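Long-range contacts in glycosyl hydrolase BlGH5_18 (Bifidobacterium longum subsp. infantis, PDB 7LQX), which probably hydrolyses glycosidic bonds during N-glycan breakdown, as a family 5 (subfamily 18) glycoside hydrolase: residues Glu259-Phe264 / Pro403-Thr407; Met228-Trp234 / Arg270-Glu276; Gly208-Leu212 / Arg380-Pro385; Met22-Phe26 / Leu306-Thr310. All coordinates share one frame; numbering follows the deposited sequence.

From the N terminus, M22-F26 leads into the first barrel strand and pairs with the last one at L306-T310, so contact 4 closes a loop that takes in nearly the whole (β/α)8 barrel. Within that loop lie both segments of contact 2, where barrel strands 229-233 and 272-277 run side by side; contact 2 is also nested inside contact 3. Contact 3 (G208-L212 / R380-P385) crosses contact 4 and ties the chain after strand 200-202 to the C-terminal domain. Contact 1 (E259-F264 / P403-T407) crosses all three and fixes the same domain to helix 248-264. S261 on that helix packs on T229, V272 and W210, linking contacts 1, 2 and 3.

Contact 1 of 4, residues Glu259-Phe264 / Pro403-Thr407; sequences ELSRAF and PTLVT
Helix E259-F264 and strand P403-T407 run roughly parallel, their axes 30° apart and 6.3 Å at closest approach, with A263 set against L405 and V406. The helical segment lies in the C-terminal part of helix 248-264 of the (β/α)8 barrel; the strand is an outer one of the three-stranded parallel sheet beyond it, so this is barrel-to-domain packing. At one end T404 OG1 donates to E259 OE1 at 2.7 Å, on the anti side of the carboxylate and 20° out of its plane. R262 NH1 uses the syn lone pair of the same oxygen in a salt bridge, so two donors grip OE1. E259 is bent at chi2 (-56°), bringing its carboxylate to T404 OG1. L405 CD1 rests on the helix backbone, 3.5 Å from L260 N, and A263 CB presses to 3.3 Å from L405 O. W393 of helix 388-399 touches both E259 and L405. At the far end one water donates to A263 O (2.7 Å) and accepts from T407 N (3.1 Å).

Contact 2 of 4, residues Met228-Trp234 / Arg270-Glu276; sequences MTTIHSW and RPVWLQE. With EDO (1,2-ethanediol), chain D.
T229, I231 and S233 carry the parallel backbone pairing with P271-E276, between strands six and seven of the (β/α)8 barrel. W273 N reaches T229 O almost straight (2.8 Å, 168°), I231 N donates to W273 O and S233 N to E276 O. Past L274, the centre of an inverse gamma turn, the pairing slips by one residue: E276 N bonds to I231 O (3.2 Å), Q275 N only weakly.

Among polar side chains, R270 NE, its chain extended, gives T229 OG1 an in-plane bond of 2.8 Å. Q275 NE2 donates to H232 NE2 (2.8 Å) close to the ring plane, while H232 ND1 is bonded to E163. W234 NE1 meets E276 OE1 nearly along its C-O axis; E276 OE2 accepts from ethanediol O1 (2.6 Å) and is in a salt bridge with R64. GH5 enzymes carry their nucleophile at the end of strand seven, so E276 is probably that residue and E163, after strand four, probably the acid/base.

E276 CG sits over the H232 ring, 3.5 Å from its centroid, the carboxylate plane 14° from the ring. I231 CD1, in the conformer described, lies against V272 CG1.

Helix 248-264 backs I231 and V272 through L257 and S261; strand 306-312 flanks strand seven.

Contact 3 of 4, residues Gly208-Leu212 / Arg380-Pro385; sequences GVWYL and RGACGP
Y211 lays one face of its ring on the CA of G384 and the CD of the P385 ring, and this is the tight part of the contact. G384 CA sits 3.6 Å from the ring centroid, 19° off the normal, and P385 CD joins it on the same face, 3.5 Å from Y211 CE2; both are CH-pi contacts. Glycine at 384 has no side chain to hold the ring off. Beside them C383 O comes obliquely to Y211 CE1 at 3.1 Å and is also hydrogen-bonded to Y256 OH. Y437 adds a T-shaped (edge-to-face) ring contact to Y211.

A second close part, polar this time, is built round R380. A bend at chi3 (-91°) brings its guanidinium to the C-terminal end of helix 208-211, where NH1 donates to V209 O at 2.9 Å (N-H...O angle 145°), from above the carbonyl plane rather than on a lone pair. L212 O lies over the centre of the guanidinium face, 3.1 Å from R380 CZ, without a hydrogen bond. F217 O and H215 O take further N-H groups, so backbone carbonyls collect round the buried charge. The contact joins the chain after strand 200-202 of the (β/α)8 barrel to the loop between strand 365-369 and helix 388-399 of the C-terminal domain.

The looser side is at L212 and G381, both partly exposed. The L212 side chain points away, about 3 Å (nearest atoms) from a bound ethanediol, and G381 CA makes a CA-H...O contact with Y211 O at 3.5 Å.

Contact 4 of 4, residues Met22-Phe26 / Leu306-Thr310; sequences MRMRF and LWGVT
R25 and W307 meet where the first and last strands of the (β/α)8 barrel come together, the parallel pairing that closes the sheet on itself. R25 N donates to W307 O at 3.0 Å and almost perfectly straight (176°), and V309 N returns a bond of 2.8 Å to R25 O. G308, without a side chain, lets the strands come as near as 4.1 Å between its CA and R25 CA.

Side chains fill in on both faces. R25 is modelled in two conformers; in the one described here, CG lies over the face of the W307 six-membered ring, 3.7 Å from the centroid. On the other face F26 and V309 lie side by side, F26 CE2 at 4.1 Å from V309 CB. Selenomethionine M24 comes from the loop before the strand: its chain is extended as far as SE and then bent by chi3 (-66°), which brings CE within 3.8 Å of L306 CD2.

Further out, W307 makes a T-shaped (edge-to-face) contact with W273 of the neighbouring strand 272-277. Helix 342-354 covers the face that carries F26 and V309, with A351 and Y354 on F26 and F347 on V309. D61 OD1 forms a salt bridge with R25 NE, and D61 OD2 takes a hydrogen bond from F26 N; D100 is a second salt-bridge partner of the arginine, at R25 NH2.

Contact 1 of 4, residues Glu259-Phe264 / Pro403-Thr407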
loop_
_atom_site.group_PDB
_atom_site.type_symbol
_atom_site.label_atom_id
_atom_site.label_comp_id
_atom_site.label_asym_id
_atom_site.label_seq_id
_atom_site.Cartn_x
_atom_site.Cartn_y
_atom_site.Cartn_z
ATOM N N GLU A 259 1.965 -35.679 -6.034
ATOM C CA GLU A 259 1.951 -36.937 -5.290
ATOM C C GLU A 259 2.140 -36.705 -3.797
ATOM O O GLU A 259 1.510 -37.378 -2.975
ATOM C CB GLU A 259 3.030 -37.879 -5.821
ATOM C CG GLU A 259 2.781 -38.372 -7.243
ATOM C CD GLU A 259 1.436 -39.059 -7.414
ATOM O OE1 GLU A 259 0.899 -39.608 -6.427
ATOM O OE2 GLU A 259 0.912 -39.053 -8.539
ATOM N N LEU A 260 3.007 -35.764 -3.424
ATOM C CA LEU A 260 3.187 -35.442 -2.016
ATOM C C LEU A 260 1.865 -35.019 -1.399
ATOM O O LEU A 260 1.516 -35.453 -0.295
ATOM C CB LEU A 260 4.245 -34.349 -1.877
ATOM C CG LEU A 260 4.571 -33.894 -0.461
ATOM C CD1 LEU A 260 5.140 -35.010 0.384
ATOM C CD2 LEU A 260 5.560 -32.731 -0.529
ATOM N N SER A 261 1.103 -34.180 -2.099
ATOM C CA SER A 261 -0.158 -33.716 -1.540
ATOM C C SER A 261 -1.127 -34.868 -1.324
ATOM O O SER A 261 -1.874 -34.873 -0.342
ATOM C CB SER A 261 -0.758 -32.629 -2.434
ATOM O OG SER A 261 -1.357 -33.135 -3.617
ATOM N N ARG A 262 -1.102 -35.869 -2.202
ATOM C CA ARG A 262 -2.004 -37.005 -2.061
ATOM C C ARG A 262 -1.767 -37.771 -0.770
ATOM O O ARG A 262 -2.692 -38.410 -0.255
ATOM C CB ARG A 262 -1.849 -37.948 -3.248
ATOM C CG ARG A 262 -2.399 -37.408 -4.557
ATOM C CD ARG A 262 -2.128 -38.410 -5.654
ATOM N NE ARG A 262 -2.948 -39.616 -5.530
ATOM C CZ ARG A 262 -2.672 -40.779 -6.113
ATOM N NH1 ARG A 262 -1.555 -40.935 -6.804
ATOM N NH2 ARG A 262 -3.514 -41.795 -5.986
ATOM N N ALA A 263 -0.541 -37.759 -0.249
ATOM C CA ALA A 263 -0.288 -38.449 1.008
ATOM C C ALA A 263 -1.207 -37.944 2.109
ATOM O O ALA A 263 -1.585 -38.706 3.007
ATOM C CB ALA A 263 1.166 -38.239 1.427
ATOM N N PHE A 264 -1.564 -36.657 2.068
ATOM C CA PHE A 264 -2.288 -36.008 3.153
ATOM C C PHE A 264 -3.778 -35.851 2.894
ATOM O O PHE A 264 -4.506 -35.477 3.820
ATOM C CB PHE A 264 -1.627 -34.648 3.465
ATOM C CG PHE A 264 -0.158 -34.777 3.708
ATOM C CD1 PHE A 264 0.319 -35.232 4.921
ATOM C CD2 PHE A 264 0.750 -34.528 2.691
ATOM C CE1 PHE A 264 1.673 -35.407 5.121
ATOM C CE2 PHE A 264 2.090 -34.708 2.887
ATOM C CZ PHE A 264 2.556 -35.148 4.095
ATOM N N PRO A 403 6.098 -43.951 -8.312
ATOM C CA PRO A 403 5.868 -43.804 -6.876
ATOM C C PRO A 403 4.843 -42.734 -6.550
ATOM O O PRO A 403 4.721 -41.706 -7.226
ATOM C CB PRO A 403 7.244 -43.390 -6.338
ATOM C CG PRO A 403 7.869 -42.632 -7.497
ATOM C CD PRO A 403 7.417 -43.419 -8.721
ATOM N N THR A 404 4.137 -42.975 -5.458
ATOM C CA THR A 404 3.423 -41.926 -4.749
ATOM C C THR A 404 4.062 -41.773 -3.370
ATOM O O THR A 404 5.123 -42.328 -3.088
ATOM C CB THR A 404 1.922 -42.213 -4.734
ATOM O OG1 THR A 404 1.222 -41.080 -4.206
ATOM C CG2 THR A 404 1.579 -43.455 -3.906
ATOM N N LEU A 405 3.417 -40.985 -2.523
ATOM C CA LEU A 405 3.819 -40.821 -1.134
ATOM C C LEU A 405 2.630 -41.157 -0.256
ATOM O O LEU A 405 1.497 -40.805 -0.584
ATOM C CB LEU A 405 4.300 -39.399 -0.851
ATOM C CG LEU A 405 5.607 -39.172 -1.632
ATOM C CD1 LEU A 405 5.427 -38.151 -2.746
ATOM C CD2 LEU A 405 6.794 -38.844 -0.738
ATOM N N VAL A 406 2.894 -41.826 0.860
ATOM C CA VAL A 406 1.848 -42.141 1.822
ATOM C C VAL A 406 2.352 -41.794 3.215
ATOM O O VAL A 406 3.557 -41.745 3.473
ATOM C CB VAL A 406 1.402 -43.618 1.770
ATOM C CG1 VAL A 406 0.868 -43.972 0.395
ATOM C CG2 VAL A 406 2.540 -44.539 2.170
ATOM N N THR A 407 1.411 -41.540 4.120
ATOM C CA THR A 407 1.795 -41.361 5.505
ATOM C C THR A 407 1.998 -42.715 6.184
ATOM O O THR A 407 1.570 -43.770 5.697
ATOM C CB THR A 407 0.726 -40.599 6.286
ATOM O OG1 THR A 407 -0.425 -41.438 6.431
ATOM C CG2 THR A 407 0.364 -39.294 5.589
HETATM O O HOH W 1 -1.305 -41.372 2.740
#

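Contact 2 of 4, residues Met228-Trp234 / Arg270-Glu276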
loop_
_atom_site.group_PDB
_atom_site.type_symbol
_atom_site.label_atom_id
_atom_site.label_comp_id
_atom_site.label_asym_id
_atom_site.label_seq_id
_atom_site.Cartn_x
_atom_site.Cartn_y
_atom_site.Cartn_z
HETATM N N MSE A 228 -10.169 -28.414 -3.734
HETATM C CA MSE A 228 -9.079 -29.047 -4.460
HETATM C C MSE A 228 -7.769 -28.610 -3.835
HETATM O O MSE A 228 -7.656 -27.483 -3.357
HETATM C CB MSE A 228 -9.052 -28.606 -5.924
HETATM C CG MSE A 228 -10.313 -28.875 -6.684
HETATM SE SE MSE A 228 -10.134 -28.620 -8.592
HETATM C CE MSE A 228 -10.272 -26.726 -8.661
ATOM N N THR A 229 -6.753 -29.457 -3.912
ATOM C CA THR A 229 -5.420 -29.030 -3.528
ATOM C C THR A 229 -4.873 -28.126 -4.616
ATOM O O THR A 229 -4.902 -28.489 -5.794
ATOM C CB THR A 229 -4.500 -30.236 -3.406
ATOM O OG1 THR A 229 -5.048 -31.141 -2.442
ATOM C CG2 THR A 229 -3.105 -29.800 -2.987
ATOM N N THR A 230 -4.352 -26.971 -4.237
ATOM C CA THR A 230 -3.647 -26.123 -5.185
ATOM C C THR A 230 -2.149 -26.286 -4.961
ATOM O O THR A 230 -1.688 -26.348 -3.819
ATOM C CB THR A 230 -4.039 -24.652 -5.033
ATOM O OG1 THR A 230 -3.648 -24.179 -3.744
ATOM C CG2 THR A 230 -5.538 -24.463 -5.208
ATOM N N ILE A 231 -1.408 -26.370 -6.061
ATOM C CA ILE A 231 0.045 -26.486 -6.046
ATOM C C ILE A 231 0.615 -25.396 -6.936
ATOM O O ILE A 231 0.082 -25.129 -8.019
ATOM C CB ILE A 231 0.490 -27.880 -6.536
ATOM C CG1 ILE A 231 0.021 -28.928 -5.523
ATOM C CG2 ILE A 231 1.999 -27.930 -6.748
ATOM C CD1 ILE A 231 0.255 -30.330 -5.941
ATOM N N HIS A 232 1.694 -24.766 -6.476
ATOM C CA HIS A 232 2.433 -23.783 -7.263
ATOM C C HIS A 232 3.852 -24.325 -7.352
ATOM O O HIS A 232 4.581 -24.310 -6.355
ATOM C CB HIS A 232 2.446 -22.407 -6.603
ATOM C CG HIS A 232 1.107 -21.746 -6.548
ATOM N ND1 HIS A 232 0.941 -20.477 -6.039
ATOM C CD2 HIS A 232 -0.124 -22.171 -6.913
ATOM C CE1 HIS A 232 -0.332 -20.138 -6.113
ATOM N NE2 HIS A 232 -1.003 -21.158 -6.617
ATOM N N SER A 233 4.244 -24.807 -8.529
ATOM C CA SER A 233 5.496 -25.542 -8.701
ATOM C C SER A 233 6.543 -24.646 -9.348
ATOM O O SER A 233 6.418 -24.285 -10.522
ATOM C CB SER A 233 5.257 -26.789 -9.546
ATOM O OG SER A 233 6.455 -27.514 -9.694
ATOM N N TRP A 234 7.613 -24.352 -8.597
ATOM C CA TRP A 234 8.641 -23.389 -8.993
ATOM C C TRP A 234 10.028 -23.969 -8.751
ATOM O O TRP A 234 10.488 -24.043 -7.606
ATOM C CB TRP A 234 8.450 -22.073 -8.247
ATOM C CG TRP A 234 7.261 -21.341 -8.743
ATOM C CD1 TRP A 234 6.052 -21.194 -8.117
ATOM C CD2 TRP A 234 7.139 -20.691 -10.009
ATOM N NE1 TRP A 234 5.195 -20.471 -8.914
ATOM C CE2 TRP A 234 5.840 -20.150 -10.079
ATOM C CE3 TRP A 234 8.001 -20.516 -11.090
ATOM C CZ2 TRP A 234 5.395 -19.433 -11.179
ATOM C CZ3 TRP A 234 7.553 -19.807 -12.181
ATOM C CH2 TRP A 234 6.264 -19.279 -12.224
ATOM N N ARG A 270 -9.704 -36.612 -4.267
ATOM C CA ARG A 270 -9.558 -35.162 -4.256
ATOM C C ARG A 270 -8.779 -34.684 -5.476
ATOM O O ARG A 270 -7.686 -35.198 -5.752
ATOM C CB ARG A 270 -8.831 -34.731 -2.992
ATOM C CG ARG A 270 -8.619 -33.229 -2.921
ATOM C CD ARG A 270 -7.931 -32.883 -1.636
ATOM N NE ARG A 270 -7.615 -31.469 -1.417
ATOM C CZ ARG A 270 -8.429 -30.586 -0.847
ATOM N NH1 ARG A 270 -9.658 -30.937 -0.505
ATOM N NH2 ARG A 270 -8.012 -29.337 -0.645
ATOM N N PRO A 271 -9.292 -33.708 -6.223
ATOM C CA PRO A 271 -8.526 -33.176 -7.357
ATOM C C PRO A 271 -7.315 -32.386 -6.897
ATOM O O PRO A 271 -7.344 -31.697 -5.876
ATOM C CB PRO A 271 -9.531 -32.265 -8.081
ATOM C CG PRO A 271 -10.893 -32.684 -7.569
ATOM C CD PRO A 271 -10.636 -33.109 -6.148
ATOM N N VAL A 272 -6.247 -32.494 -7.683
ATOM C CA VAL A 272 -5.043 -31.690 -7.529
ATOM C C VAL A 272 -4.988 -30.707 -8.692
ATOM O O VAL A 272 -4.920 -31.114 -9.855
ATOM C CB VAL A 272 -3.781 -32.565 -7.515
ATOM C CG1 VAL A 272 -2.550 -31.684 -7.418
ATOM C CG2 VAL A 272 -3.822 -33.546 -6.364
ATOM N N TRP A 273 -4.986 -29.413 -8.388
ATOM C CA TRP A 273 -4.864 -28.369 -9.399
ATOM C C TRP A 273 -3.431 -27.846 -9.367
ATOM O O TRP A 273 -3.010 -27.249 -8.377
ATOM C CB TRP A 273 -5.864 -27.250 -9.102
ATOM C CG TRP A 273 -5.885 -26.167 -10.138
ATOM C CD1 TRP A 273 -5.234 -26.165 -11.330
ATOM C CD2 TRP A 273 -6.606 -24.929 -10.076
ATOM N NE1 TRP A 273 -5.484 -25.000 -12.014
ATOM C CE2 TRP A 273 -6.339 -24.230 -11.271
ATOM C CE3 TRP A 273 -7.460 -24.351 -9.136
ATOM C CZ2 TRP A 273 -6.882 -22.978 -11.540
ATOM C CZ3 TRP A 273 -8.008 -23.119 -9.407
ATOM C CH2 TRP A 273 -7.714 -22.438 -10.600
ATOM N N LEU A 274 -2.682 -28.110 -10.435
ATOM C CA LEU A 274 -1.402 -27.445 -10.674
ATOM C C LEU A 274 -1.749 -26.021 -11.091
ATOM O O LEU A 274 -1.825 -25.681 -12.275
ATOM C CB LEU A 274 -0.637 -28.190 -11.745
ATOM C CG LEU A 274 0.808 -27.762 -11.954
ATOM C CD1 LEU A 274 1.595 -27.690 -10.667
ATOM C CD2 LEU A 274 1.455 -28.751 -12.923
ATOM N N GLN A 275 -2.014 -25.193 -10.074
ATOM C CA GLN A 275 -2.571 -23.859 -10.270
ATOM C C GLN A 275 -1.526 -22.860 -10.729
ATOM O O GLN A 275 -1.889 -21.845 -11.338
ATOM C CB GLN A 275 -3.248 -23.433 -8.959
ATOM C CG GLN A 275 -4.012 -22.130 -9.033
ATOM C CD GLN A 275 -4.599 -21.703 -7.700
ATOM O OE1 GLN A 275 -5.821 -21.534 -7.559
ATOM N NE2 GLN A 275 -3.753 -21.528 -6.726
ATOM N N GLU A 276 -0.249 -23.131 -10.470
ATOM C CA GLU A 276 0.828 -22.420 -11.122
ATOM C C GLU A 276 1.943 -23.378 -11.481
ATOM O O GLU A 276 2.366 -24.186 -10.650
ATOM C CB GLU A 276 1.486 -21.357 -10.231
ATOM C CG GLU A 276 0.594 -20.228 -9.849
ATOM C CD GLU A 276 1.259 -19.220 -8.953
ATOM O OE1 GLU A 276 2.480 -19.324 -8.682
ATOM O OE2 GLU A 276 0.516 -18.333 -8.484
HETATM C C1 EDO D . 2.910 -16.155 -8.419
HETATM O O1 EDO D . 2.186 -16.715 -7.322
HETATM C C2 EDO D . 2.816 -14.635 -8.327
HETATM O O2 EDO D . 3.358 -14.225 -7.060
#

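Contact 3 of 4, residues Gly208-Leu212 / Arg380-Pro385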
loop_
_atom_site.group_PDB
_atom_site.type_symbol
_atom_site.label_atom_id
_atom_site.label_comp_id
_atom_site.label_asym_id
_atom_site.label_seq_id
_atom_site.Cartn_x
_atom_site.Cartn_y
_atom_site.Cartn_z
ATOM N N GLY A 208 6.278 -23.487 0.839
ATOM C CA GLY A 208 6.540 -23.572 2.262
ATOM C C GLY A 208 5.570 -24.484 2.991
ATOM O O GLY A 208 5.924 -25.090 4.005
ATOM N N VAL A 209 4.333 -24.588 2.498
ATOM C CA VAL A 209 3.365 -25.472 3.141
ATOM C C VAL A 209 3.864 -26.912 3.141
ATOM O O VAL A 209 3.626 -27.658 4.099
ATOM C CB VAL A 209 1.973 -25.328 2.490
ATOM C CG1 VAL A 209 1.947 -25.883 1.076
ATOM C CG2 VAL A 209 0.913 -25.998 3.349
ATOM N N TRP A 210 4.584 -27.318 2.092
ATOM C CA TRP A 210 5.073 -28.688 1.972
ATOM C C TRP A 210 6.448 -28.879 2.584
ATOM O O TRP A 210 6.787 -29.989 3.003
ATOM C CB TRP A 210 5.137 -29.126 0.488
ATOM C CG TRP A 210 3.830 -28.923 -0.191
ATOM C CD1 TRP A 210 3.546 -27.998 -1.139
ATOM C CD2 TRP A 210 2.602 -29.614 0.077
ATOM N NE1 TRP A 210 2.221 -28.066 -1.490
ATOM C CE2 TRP A 210 1.620 -29.047 -0.750
ATOM C CE3 TRP A 210 2.242 -30.659 0.925
ATOM C CZ2 TRP A 210 0.303 -29.485 -0.751
ATOM C CZ3 TRP A 210 0.930 -31.087 0.926
ATOM C CH2 TRP A 210 -0.019 -30.504 0.089
ATOM N N TYR A 211 7.247 -27.831 2.637
ATOM C CA TYR A 211 8.672 -27.974 2.825
ATOM C C TYR A 211 9.210 -27.346 4.105
ATOM O O TYR A 211 10.369 -27.599 4.448
ATOM C CB TYR A 211 9.395 -27.349 1.623
ATOM C CG TYR A 211 9.197 -28.024 0.278
ATOM C CD1 TYR A 211 8.728 -29.330 0.162
ATOM C CD2 TYR A 211 9.520 -27.345 -0.885
ATOM C CE1 TYR A 211 8.606 -29.923 -1.083
ATOM C CE2 TYR A 211 9.397 -27.933 -2.120
ATOM C CZ TYR A 211 8.945 -29.224 -2.218
ATOM O OH TYR A 211 8.831 -29.837 -3.451
ATOM N N LEU A 212 8.424 -26.553 4.825
ATOM C CA LEU A 212 8.931 -25.829 5.984
ATOM C C LEU A 212 8.348 -26.371 7.282
ATOM O O LEU A 212 7.135 -26.301 7.500
ATOM C CB LEU A 212 8.564 -24.353 5.889
ATOM C CG LEU A 212 9.284 -23.538 4.832
ATOM C CD1 LEU A 212 8.710 -22.128 4.816
ATOM C CD2 LEU A 212 10.773 -23.512 5.112
ATOM N N ARG A 380 8.935 -32.025 7.743
ATOM C CA ARG A 380 8.597 -31.465 6.441
ATOM C C ARG A 380 9.850 -31.166 5.631
ATOM O O ARG A 380 9.839 -31.267 4.399
ATOM C CB ARG A 380 7.767 -30.189 6.596
ATOM C CG ARG A 380 6.291 -30.414 6.422
ATOM C CD ARG A 380 5.520 -29.116 6.381
ATOM N NE ARG A 380 5.063 -28.696 7.696
ATOM C CZ ARG A 380 4.329 -27.608 7.898
ATOM N NH1 ARG A 380 3.979 -26.846 6.872
ATOM N NH2 ARG A 380 3.957 -27.272 9.117
ATOM N N GLY A 381 10.934 -30.774 6.296
ATOM C CA GLY A 381 12.139 -30.418 5.569
ATOM C C GLY A 381 12.645 -31.551 4.701
ATOM O O GLY A 381 13.140 -31.325 3.597
ATOM N N ALA A 382 12.518 -32.789 5.179
ATOM C CA ALA A 382 12.970 -33.931 4.394
ATOM C C ALA A 382 12.200 -34.073 3.086
ATOM O O ALA A 382 12.651 -34.792 2.189
ATOM C CB ALA A 382 12.816 -35.210 5.213
ATOM N N CYS A 383 11.051 -33.415 2.961
ATOM C CA CYS A 383 10.258 -33.457 1.740
ATOM C C CYS A 383 10.694 -32.432 0.701
ATOM O O CYS A 383 10.246 -32.511 -0.447
ATOM C CB CYS A 383 8.780 -33.236 2.073
ATOM S SG CYS A 383 8.076 -34.498 3.125
ATOM N N GLY A 384 11.549 -31.483 1.059
ATOM C CA GLY A 384 11.956 -30.458 0.128
ATOM C C GLY A 384 13.181 -30.835 -0.682
ATOM O O GLY A 384 13.821 -31.863 -0.456
ATOM N N PRO A 385 13.553 -29.968 -1.623
ATOM C CA PRO A 385 14.688 -30.270 -2.507
ATOM C C PRO A 385 15.971 -30.547 -1.732
ATOM O O PRO A 385 16.401 -29.747 -0.899
ATOM C CB PRO A 385 14.802 -29.004 -3.369
ATOM C CG PRO A 385 13.424 -28.438 -3.386
ATOM C CD PRO A 385 12.855 -28.726 -2.015
#

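Contact 4 of 4, residues Met22-Phe26 / Leu306-Thr310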
loop_
_atom_site.group_PDB
_atom_site.type_symbol
_atom_site.label_atom_id
_atom_site.label_comp_id
_atom_site.label_asym_id
_atom_site.label_seq_id
_atom_site.Cartn_x
_atom_site.Cartn_y
_atom_site.Cartn_z
HETATM N N MSE A 22 -14.996 -36.906 -19.246
HETATM C CA MSE A 22 -13.905 -36.539 -18.344
HETATM C C MSE A 22 -12.922 -35.673 -19.116
HETATM O O MSE A 22 -12.874 -35.743 -20.345
HETATM C CB MSE A 22 -13.187 -37.788 -17.841
HETATM C CG MSE A 22 -14.090 -38.778 -17.126
HETATM SE SE MSE A 22 -14.888 -38.035 -15.508
HETATM C CE MSE A 22 -13.378 -38.227 -14.290
ATOM N N ARG A 23 -12.105 -34.905 -18.400
ATOM C CA ARG A 23 -11.143 -34.040 -19.071
ATOM C C ARG A 23 -10.205 -33.413 -18.053
ATOM O O ARG A 23 -10.484 -33.396 -16.851
ATOM C CB ARG A 23 -11.879 -32.962 -19.876
ATOM C CG ARG A 23 -12.958 -32.206 -19.084
ATOM C CD ARG A 23 -13.175 -30.788 -19.627
ATOM N NE ARG A 23 -11.947 -30.328 -20.248
ATOM C CZ ARG A 23 -11.500 -29.086 -20.266
ATOM N NH1 ARG A 23 -12.191 -28.111 -19.700
ATOM N NH2 ARG A 23 -10.355 -28.850 -20.870
HETATM N N MSE A 24 -9.077 -32.905 -18.560
HETATM C CA MSE A 24 -8.075 -32.219 -17.746
HETATM C C MSE A 24 -8.079 -30.761 -18.200
HETATM O O MSE A 24 -8.009 -30.483 -19.393
HETATM C CB MSE A 24 -6.675 -32.783 -17.965
HETATM C CG MSE A 24 -5.596 -32.037 -17.190
HETATM SE SE MSE A 24 -3.816 -32.806 -17.468
HETATM C CE MSE A 24 -4.091 -34.511 -16.607
ATOM N N ARG A 25 -8.124 -29.837 -17.253
ATOM C CA ARG A 25 -8.265 -28.430 -17.586
ATOM C C ARG A 25 -6.910 -27.818 -17.919
ATOM O O ARG A 25 -5.894 -28.136 -17.293
ATOM C CB ARG A 25 -8.887 -27.688 -16.401
ATOM C CG ARG A 25 -10.121 -28.343 -15.776
ATOM C CD ARG A 25 -11.348 -28.287 -16.675
ATOM N NE ARG A 25 -11.580 -26.947 -17.200
ATOM C CZ ARG A 25 -12.342 -26.017 -16.625
ATOM N NH1 ARG A 25 -12.981 -26.261 -15.484
ATOM N NH2 ARG A 25 -12.460 -24.836 -17.214
ATOM N N PHE A 26 -6.900 -26.935 -18.918
ATOM C CA PHE A 26 -5.702 -26.193 -19.307
ATOM C C PHE A 26 -6.030 -24.708 -19.367
ATOM O O PHE A 26 -7.007 -24.310 -20.010
ATOM C CB PHE A 26 -5.123 -26.699 -20.638
ATOM C CG PHE A 26 -4.334 -27.962 -20.482
ATOM C CD1 PHE A 26 -4.963 -29.201 -20.439
ATOM C CD2 PHE A 26 -2.962 -27.908 -20.319
ATOM C CE1 PHE A 26 -4.224 -30.358 -20.267
ATOM C CE2 PHE A 26 -2.224 -29.056 -20.145
ATOM C CZ PHE A 26 -2.853 -30.282 -20.105
ATOM N N LEU A 306 -4.571 -35.465 -11.097
ATOM C CA LEU A 306 -4.317 -34.156 -11.690
ATOM C C LEU A 306 -5.562 -33.664 -12.423
ATOM O O LEU A 306 -6.000 -34.263 -13.407
ATOM C CB LEU A 306 -3.124 -34.216 -12.638
ATOM C CG LEU A 306 -2.716 -32.838 -13.184
ATOM C CD1 LEU A 306 -2.275 -31.887 -12.079
ATOM C CD2 LEU A 306 -1.620 -32.968 -14.233
ATOM N N TRP A 307 -6.096 -32.533 -11.970
ATOM C CA TRP A 307 -7.338 -31.972 -12.482
ATOM C C TRP A 307 -7.097 -30.935 -13.560
ATOM O O TRP A 307 -7.936 -30.767 -14.452
ATOM C CB TRP A 307 -8.073 -31.325 -11.302
ATOM C CG TRP A 307 -9.277 -30.504 -11.614
ATOM C CD1 TRP A 307 -10.571 -30.926 -11.631
ATOM C CD2 TRP A 307 -9.313 -29.098 -11.880
ATOM N NE1 TRP A 307 -11.409 -29.879 -11.925
ATOM C CE2 TRP A 307 -10.661 -28.746 -12.082
ATOM C CE3 TRP A 307 -8.338 -28.107 -11.982
ATOM C CZ2 TRP A 307 -11.056 -27.447 -12.376
ATOM C CZ3 TRP A 307 -8.736 -26.821 -12.274
ATOM C CH2 TRP A 307 -10.077 -26.501 -12.466
ATOM N N GLY A 308 -5.991 -30.221 -13.488
ATOM C CA GLY A 308 -5.739 -29.153 -14.438
ATOM C C GLY A 308 -4.363 -28.566 -14.246
ATOM O O GLY A 308 -3.733 -28.738 -13.200
ATOM N N VAL A 309 -3.906 -27.863 -15.286
ATOM C CA VAL A 309 -2.613 -27.192 -15.314
ATOM C C VAL A 309 -2.860 -25.760 -15.754
ATOM O O VAL A 309 -3.491 -25.529 -16.790
ATOM C CB VAL A 309 -1.635 -27.873 -16.294
ATOM C CG1 VAL A 309 -0.312 -27.108 -16.324
ATOM C CG2 VAL A 309 -1.440 -29.337 -15.929
ATOM N N THR A 310 -2.358 -24.808 -14.978
ATOM C CA THR A 310 -2.537 -23.383 -15.249
ATOM C C THR A 310 -1.166 -22.734 -15.286
ATOM O O THR A 310 -0.498 -22.613 -14.257
ATOM C CB THR A 310 -3.457 -22.767 -14.197
ATOM O OG1 THR A 310 -4.651 -23.567 -14.118
ATOM C CG2 THR A 310 -3.815 -21.339 -14.538
HETATM O O HOH W 2 -10.302 -32.277 -14.529
HETATM O O HOH W 3 -8.229 -34.392 -15.476
#